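Post-proline cleaving enzyme (Rickettsia typhi, PDB 4HVT) probably acts as a serine-type oligopeptidase that cleaves short peptides on the carboxyl side of proline. Local coordinates at residues K153-F158 with E184-Y189; Y144-S149 with R159-E164. One frame throughout, in Å; residues are numbered along the deposited sequence.

Contact 1 of 2, residues K153-F158 with E184-Y189; sequences KDEMFF and EGKFTY
Met156 sets its CG between backbone N and carbonyl carbon (chi1 55°) and bends again at chi3, which lays SD over Tyr189 and turns CE toward Phe187. The sulfur stands off-centre above one face of the Tyr189 ring, with SD 3.8 Å from the ring centroid, a Met-aromatic contact. Met156 CE reaches Phe187 CD1 obliquely at 3.6 Å. The Phe187 ring also has the backbone O of Asp154 over its centre, and the carboxylate carbon CG of Asp154 lies 3.6 Å from Phe187 CE2. The carboxylate itself is held by a salt bridge to Arg651, and a water links Asp154 OD2 to Lys186 NZ, which also donates to Ser212 O. On the opposite side of the strand pair, a bend at chi3 (-70°) brings Lys153 NZ to the syn side of Glu184 OE1 at 2.7 Å. The same NZ meets Glu155 OE1 at 3.3 Å, from above that carboxylate, so one ammonium serves two acids. Between these two sides, Met156 and Gly185 form an antiparallel hydrogen-bonded pair. Gly185 O is gripped twice, by Met156 N and, from the opposite face of its plane, by Thr188 N, which closes a type II turn over Gly185 to Thr188. The turn also presents Phe187 N to Asp154 O in a nearly straight bond of 3.0 Å. A propeller blade thus gains a short outer strand, 185-186, just before the chain enters the next blade at 190-192. Gln650 and Arg651, from the peptidase-family part of the chain, bind residues 154-155, and the Asp154 side chain lies near, without touching, the probable Ser-His-Asp triad. Glu155 OE1 and Glu184 OE1 are 4.2 Å apart, and the shared charge of Lys153 probably offsets their repulsion and favours both staying ionised.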
loop_
_atom_site.group_PDB
_atom_site.type_symbol
_atom_site.label_atom_id
_atom_site.label_comp_id
_atom_site.label_asym_id
_atom_site.label_seq_id
_atom_site.Cartn_x
_atom_site.Cartn_y
_atom_site.Cartn_z
ATOM N N LYS A 153 -6.304 -12.676 3.652
ATOM C CA LYS A 153 -7.461 -12.386 2.823
ATOM C C LYS A 153 -7.762 -10.874 2.783
ATOM O O LYS A 153 -7.461 -10.144 3.743
ATOM C CB LYS A 153 -8.703 -13.117 3.325
ATOM C CG LYS A 153 -8.629 -14.622 3.118
ATOM C CD LYS A 153 -9.980 -15.302 3.091
ATOM C CE LYS A 153 -10.598 -15.300 4.462
ATOM N NZ LYS A 153 -11.984 -15.787 4.250
ATOM N N ASP A 154 -8.326 -10.415 1.669
ATOM C CA ASP A 154 -8.895 -9.067 1.569
ATOM C C ASP A 154 -10.239 -9.031 2.336
ATOM O O ASP A 154 -10.647 -8.023 2.897
ATOM C CB ASP A 154 -9.139 -8.637 0.110
ATOM C CG ASP A 154 -7.866 -8.298 -0.679
ATOM O OD1 ASP A 154 -6.729 -8.324 -0.143
ATOM O OD2 ASP A 154 -8.013 -8.003 -1.892
ATOM N N GLU A 155 -10.961 -10.128 2.296
ATOM C CA GLU A 155 -12.179 -10.279 3.101
ATOM C C GLU A 155 -11.834 -10.095 4.539
ATOM O O GLU A 155 -10.864 -10.675 5.016
ATOM C CB GLU A 155 -12.741 -11.670 2.933
ATOM C CG GLU A 155 -13.398 -11.901 1.578
ATOM C CD GLU A 155 -14.020 -13.266 1.454
ATOM O OE1 GLU A 155 -13.345 -14.252 1.717
ATOM O OE2 GLU A 155 -15.230 -13.345 1.045
ATOM N N MET A 156 -12.668 -9.341 5.246
ATOM C CA MET A 156 -12.422 -9.043 6.651
ATOM C C MET A 156 -13.740 -8.846 7.427
ATOM O O MET A 156 -14.834 -8.803 6.833
ATOM C CB MET A 156 -11.515 -7.844 6.788
ATOM C CG MET A 156 -11.972 -6.587 6.082
ATOM S SD MET A 156 -10.749 -5.216 6.281
ATOM C CE MET A 156 -9.296 -5.836 5.619
ATOM N N PHE A 157 -13.602 -8.790 8.742
ATOM C CA PHE A 157 -14.722 -8.645 9.680
ATOM C C PHE A 157 -14.213 -7.755 10.814
ATOM O O PHE A 157 -13.180 -7.096 10.667
ATOM C CB PHE A 157 -15.215 -10.013 10.180
ATOM C CG PHE A 157 -14.172 -10.845 10.784
ATOM C CD1 PHE A 157 -13.265 -11.535 9.996
ATOM C CD2 PHE A 157 -14.050 -10.933 12.174
ATOM C CE1 PHE A 157 -12.277 -12.297 10.564
ATOM C CE2 PHE A 157 -13.072 -11.727 12.740
ATOM C CZ PHE A 157 -12.187 -12.389 11.930
ATOM N N PHE A 158 -14.972 -7.646 11.892
ATOM C CA PHE A 158 -14.539 -6.826 13.019
ATOM C C PHE A 158 -15.218 -7.345 14.245
ATOM O O PHE A 158 -16.182 -8.086 14.158
ATOM C CB PHE A 158 -14.898 -5.357 12.828
ATOM C CG PHE A 158 -16.347 -5.150 12.449
ATOM C CD1 PHE A 158 -17.306 -4.964 13.441
ATOM C CD2 PHE A 158 -16.687 -5.065 11.146
ATOM C CE1 PHE A 158 -18.643 -4.802 13.085
ATOM C CE2 PHE A 158 -18.019 -4.904 10.780
ATOM C CZ PHE A 158 -18.987 -4.736 11.765
ATOM N N GLU A 184 -18.118 -12.081 6.034
ATOM C CA GLU A 184 -16.879 -11.410 5.641
ATOM C C GLU A 184 -17.085 -10.661 4.359
ATOM O O GLU A 184 -17.931 -11.042 3.550
ATOM C CB GLU A 184 -15.776 -12.429 5.451
ATOM C CG GLU A 184 -15.401 -13.192 6.715
ATOM C CD GLU A 184 -14.481 -14.372 6.421
ATOM O OE1 GLU A 184 -13.378 -14.163 5.906
ATOM O OE2 GLU A 184 -14.901 -15.538 6.598
ATOM N N GLY A 185 -16.326 -9.607 4.153
ATOM C CA GLY A 185 -16.412 -8.847 2.916
ATOM C C GLY A 185 -15.084 -8.175 2.637
ATOM O O GLY A 185 -14.407 -7.783 3.583
ATOM N N LYS A 186 -14.716 -8.065 1.345
ATOM C CA LYS A 186 -13.420 -7.457 1.013
ATOM C C LYS A 186 -13.392 -5.988 1.420
ATOM O O LYS A 186 -14.145 -5.150 0.925
ATOM C CB LYS A 186 -13.058 -7.590 -0.459
ATOM C CG LYS A 186 -12.767 -9.002 -0.891
ATOM C CD LYS A 186 -12.047 -9.042 -2.234
ATOM C CE LYS A 186 -12.874 -8.452 -3.348
ATOM N NZ LYS A 186 -12.069 -8.451 -4.608
ATOM N N PHE A 187 -12.484 -5.681 2.322
ATOM C CA PHE A 187 -12.311 -4.344 2.905
ATOM C C PHE A 187 -13.636 -3.778 3.459
ATOM O O PHE A 187 -13.921 -2.595 3.384
ATOM C CB PHE A 187 -11.610 -3.408 1.932
ATOM C CG PHE A 187 -10.252 -3.909 1.514
ATOM C CD1 PHE A 187 -9.228 -4.034 2.449
ATOM C CD2 PHE A 187 -10.034 -4.352 0.238
ATOM C CE1 PHE A 187 -7.974 -4.504 2.090
ATOM C CE2 PHE A 187 -8.803 -4.843 -0.122
ATOM C CZ PHE A 187 -7.793 -4.933 0.794
ATOM N N THR A 188 -14.370 -4.659 4.101
ATOM C CA THR A 188 -15.489 -4.244 4.983
ATOM C C THR A 188 -14.873 -3.606 6.188
ATOM O O THR A 188 -14.126 -4.259 6.925
ATOM C CB THR A 188 -16.338 -5.428 5.416
ATOM O OG1 THR A 188 -17.087 -5.918 4.281
ATOM C CG2 THR A 188 -17.318 -4.961 6.489
ATOM N N TYR A 189 -15.135 -2.316 6.352
ATOM C CA TYR A 189 -14.720 -1.548 7.505
ATOM C C TYR A 189 -15.902 -0.758 8.071
ATOM O O TYR A 189 -16.721 -0.190 7.292
ATOM C CB TYR A 189 -13.654 -0.510 7.125
ATOM C CG TYR A 189 -12.297 -1.017 6.784
ATOM C CD1 TYR A 189 -11.422 -1.471 7.760
ATOM C CD2 TYR A 189 -11.847 -0.943 5.484
ATOM C CE1 TYR A 189 -10.117 -1.899 7.406
ATOM C CE2 TYR A 189 -10.578 -1.360 5.127
ATOM C CZ TYR A 189 -9.726 -1.826 6.078
ATOM O OH TYR A 189 -8.484 -2.238 5.649
HETATM O O HOH W 1 -13.667 -17.900 6.121
HETATM O O HOH W 2 -9.611 -7.265 -4.021
HETATM O O HOH W 3 -11.209 -12.729 6.865
HETATM O O HOH W 4 -17.132 -11.483 0.500
HETATM O O HOH W 5 -13.394 -4.489 9.480
#

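Contact 2 of 2, residues Y144-S149 with R159-E164; sequences YLISMS and REWDLE
Ile146 drives its CG1 against the stem of Trp161, 3.6 Å from Trp161 CB, on the diagonal between two adjacent hydrogen-bonded pairs. Beyond that stem, Tyr144 and Trp161 run side by side and point the same way. Tyr144 CD1 lies in the plane of the indole at its CE3-CZ3 edge, 4.0 Å from Trp161 CE3. The ring planes are turned 68° to each other and meet obliquely. Trp161 carries CG anti to its N (chi1 -179°), which extends the indole alongside the tyrosine. Next to it on the same flank of the phenol, Leu163 CB comes to the ring edge, 4.5 Å from Tyr144 CE1. Trp97 adds edge-to-face contacts to both aromatic residues, while Leu115 and Ile116 of strand 113-117 also press on the indole. The two strands are the middle pair of a beta-propeller blade, a hairpin of 143-150 and 155-162 whose opposite faces pack against the neighbouring blades. Tyr144 N donates to Trp161 O at 2.9 Å and Ile146 N to Arg159 O at 2.8 Å, each answered by a return bond. The strands diverge from antiparallel, with 134° between their directions, in keeping with blade twist. Further along the Ile146 face, the methyl of Met148 lies against the CG-CD arm of Arg159; the 3.2 Å from Met148 CE to Arg159 CG is too short for comfortable packing, so the placing of the methyl is doubtful. The guanidinium leads off to a cation-pi contact with Phe168. On the reverse face Leu145 CD2 fills in against Glu160 CB at 4.0 Å, backed by Pro190 and Trp192 of the following blade. Beyond its methylenes the Glu160 carboxylate reaches Phe173 N, Arg143 and Arg223.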
loop_
_atom_site.group_PDB
_atom_site.type_symbol
_atom_site.label_atom_id
_atom_site.label_comp_id
_atom_site.label_asym_id
_atom_site.label_seq_id
_atom_site.Cartn_x
_atom_site.Cartn_y
_atom_site.Cartn_z
ATOM N N TYR A 144 -13.875 0.301 20.887
ATOM C CA TYR A 144 -13.168 0.199 19.624
ATOM C C TYR A 144 -13.816 -0.870 18.779
ATOM O O TYR A 144 -14.329 -1.833 19.315
ATOM C CB TYR A 144 -11.696 -0.208 19.841
ATOM C CG TYR A 144 -10.813 0.872 20.406
ATOM C CD1 TYR A 144 -10.820 1.142 21.770
ATOM C CD2 TYR A 144 -9.975 1.624 19.588
ATOM C CE1 TYR A 144 -10.000 2.118 22.308
ATOM C CE2 TYR A 144 -9.139 2.594 20.127
ATOM C CZ TYR A 144 -9.155 2.838 21.473
ATOM O OH TYR A 144 -8.337 3.839 21.961
ATOM N N LEU A 145 -13.847 -0.683 17.467
ATOM C CA LEU A 145 -14.157 -1.777 16.541
ATOM C C LEU A 145 -12.825 -2.275 16.021
ATOM O O LEU A 145 -12.080 -1.504 15.429
ATOM C CB LEU A 145 -15.040 -1.273 15.393
ATOM C CG LEU A 145 -16.359 -0.753 15.921
ATOM C CD1 LEU A 145 -17.010 0.137 14.865
ATOM C CD2 LEU A 145 -17.312 -1.844 16.391
ATOM N N ILE A 146 -12.501 -3.533 16.287
ATOM C CA ILE A 146 -11.231 -4.101 15.873
ATOM C C ILE A 146 -11.420 -4.832 14.564
ATOM O O ILE A 146 -12.113 -5.828 14.554
ATOM C CB ILE A 146 -10.630 -5.086 16.924
ATOM C CG1 ILE A 146 -10.701 -4.532 18.358
ATOM C CG2 ILE A 146 -9.231 -5.503 16.524
ATOM C CD1 ILE A 146 -9.891 -3.300 18.606
ATOM N N SER A 147 -10.792 -4.349 13.487
ATOM C CA SER A 147 -10.797 -5.032 12.188
ATOM C C SER A 147 -9.799 -6.167 12.135
ATOM O O SER A 147 -8.673 -6.048 12.646
ATOM C CB SER A 147 -10.508 -4.061 11.064
ATOM O OG SER A 147 -11.585 -3.138 10.910
ATOM N N MET A 148 -10.232 -7.258 11.523
ATOM C CA MET A 148 -9.494 -8.522 11.493
ATOM C C MET A 148 -9.768 -9.268 10.195
ATOM O O MET A 148 -10.820 -9.098 9.565
ATOM C CB MET A 148 -9.889 -9.426 12.665
ATOM C CG MET A 148 -9.502 -8.877 14.009
ATOM S SD MET A 148 -10.166 -9.926 15.333
ATOM C CE MET A 148 -11.815 -9.496 15.393
ATOM N N SER A 149 -8.817 -10.097 9.796
ATOM C CA SER A 149 -9.027 -11.005 8.674
ATOM C C SER A 149 -8.458 -12.369 9.023
ATOM O O SER A 149 -7.602 -12.512 9.906
ATOM C CB SER A 149 -8.336 -10.460 7.426
ATOM O OG SER A 149 -6.916 -10.338 7.628
ATOM N N ARG A 159 -14.718 -6.940 15.414
ATOM C CA ARG A 159 -15.355 -7.241 16.666
ATOM C C ARG A 159 -15.227 -6.037 17.573
ATOM O O ARG A 159 -14.148 -5.409 17.650
ATOM C CB ARG A 159 -14.691 -8.415 17.371
ATOM C CG ARG A 159 -14.783 -9.717 16.653
ATOM C CD ARG A 159 -14.050 -10.770 17.464
ATOM N NE ARG A 159 -14.697 -11.051 18.734
ATOM C CZ ARG A 159 -14.238 -11.937 19.617
ATOM N NH1 ARG A 159 -13.093 -12.582 19.392
ATOM N NH2 ARG A 159 -14.889 -12.152 20.738
ATOM N N GLU A 160 -16.290 -5.710 18.278
ATOM C CA GLU A 160 -16.260 -4.586 19.231
ATOM C C GLU A 160 -15.531 -4.952 20.521
ATOM O O GLU A 160 -15.662 -6.059 21.017
ATOM C CB GLU A 160 -17.697 -4.195 19.574
ATOM C CG GLU A 160 -17.811 -2.851 20.283
ATOM C CD GLU A 160 -19.214 -2.517 20.714
ATOM O OE1 GLU A 160 -20.162 -3.297 20.453
ATOM O OE2 GLU A 160 -19.382 -1.442 21.308
ATOM N N TRP A 161 -14.760 -4.021 21.052
ATOM C CA TRP A 161 -13.821 -4.297 22.118
ATOM C C TRP A 161 -13.826 -3.128 23.099
ATOM O O TRP A 161 -14.033 -1.995 22.708
ATOM C CB TRP A 161 -12.428 -4.523 21.505
ATOM C CG TRP A 161 -11.336 -4.852 22.500
ATOM C CD1 TRP A 161 -10.908 -6.097 22.855
ATOM C CD2 TRP A 161 -10.444 -3.928 23.123
ATOM N NE1 TRP A 161 -9.850 -6.001 23.732
ATOM C CE2 TRP A 161 -9.529 -4.685 23.893
ATOM C CE3 TRP A 161 -10.339 -2.548 23.118
ATOM C CZ2 TRP A 161 -8.516 -4.091 24.668
ATOM C CZ3 TRP A 161 -9.344 -1.935 23.911
ATOM C CH2 TRP A 161 -8.436 -2.723 24.646
ATOM N N ASP A 162 -13.672 -3.425 24.384
ATOM C CA ASP A 162 -13.760 -2.400 25.417
ATOM C C ASP A 162 -12.444 -2.230 26.240
ATOM O O ASP A 162 -11.932 -3.174 26.827
ATOM C CB ASP A 162 -14.897 -2.678 26.350
ATOM C CG ASP A 162 -15.160 -1.506 27.298
ATOM O OD1 ASP A 162 -14.465 -1.448 28.331
ATOM O OD2 ASP A 162 -16.055 -0.642 27.023
ATOM N N LEU A 163 -11.961 -1.010 26.284
ATOM C CA LEU A 163 -10.647 -0.674 26.924
ATOM C C LEU A 163 -10.647 -0.824 28.445
ATOM O O LEU A 163 -9.619 -1.244 29.021
ATOM C CB LEU A 163 -10.228 0.748 26.539
ATOM C CG LEU A 163 -8.913 1.314 27.089
ATOM C CD1 LEU A 163 -7.775 0.436 26.617
ATOM C CD2 LEU A 163 -8.753 2.744 26.609
ATOM N N GLU A 164 -11.775 -0.504 29.082
ATOM C CA GLU A 164 -11.885 -0.667 30.543
ATOM C C GLU A 164 -11.823 -2.144 30.908
ATOM O O GLU A 164 -11.093 -2.533 31.820
ATOM C CB GLU A 164 -13.154 -0.007 31.069
ATOM C CG GLU A 164 -13.333 -0.035 32.578
ATOM C CD GLU A 164 -14.609 0.682 32.986
ATOM O OE1 GLU A 164 -14.679 1.932 32.862
ATOM O OE2 GLU A 164 -15.558 -0.016 33.408
#

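How the contacts relate
From the N terminus, 144-149 comes first, followed by 153-158 and, without a break, 159-164; 184-189 comes last. Contact 2 closes the hairpin over nine intervening residues. Contact 1 opens inside that loop and closes 25 residues later, so the two cross rather than nest. Strand 155-162 serves both: its first half takes the short strand 185-186 in contact 1, its second half lines up with 143-150 in contact 2. A probable hydrogen bond from Phe157 N to Met148 O, 2.9 Å, joins them directly. Together they tie the outer strand 185-186 to the hairpin 143-150/155-162 within one blade of the propeller.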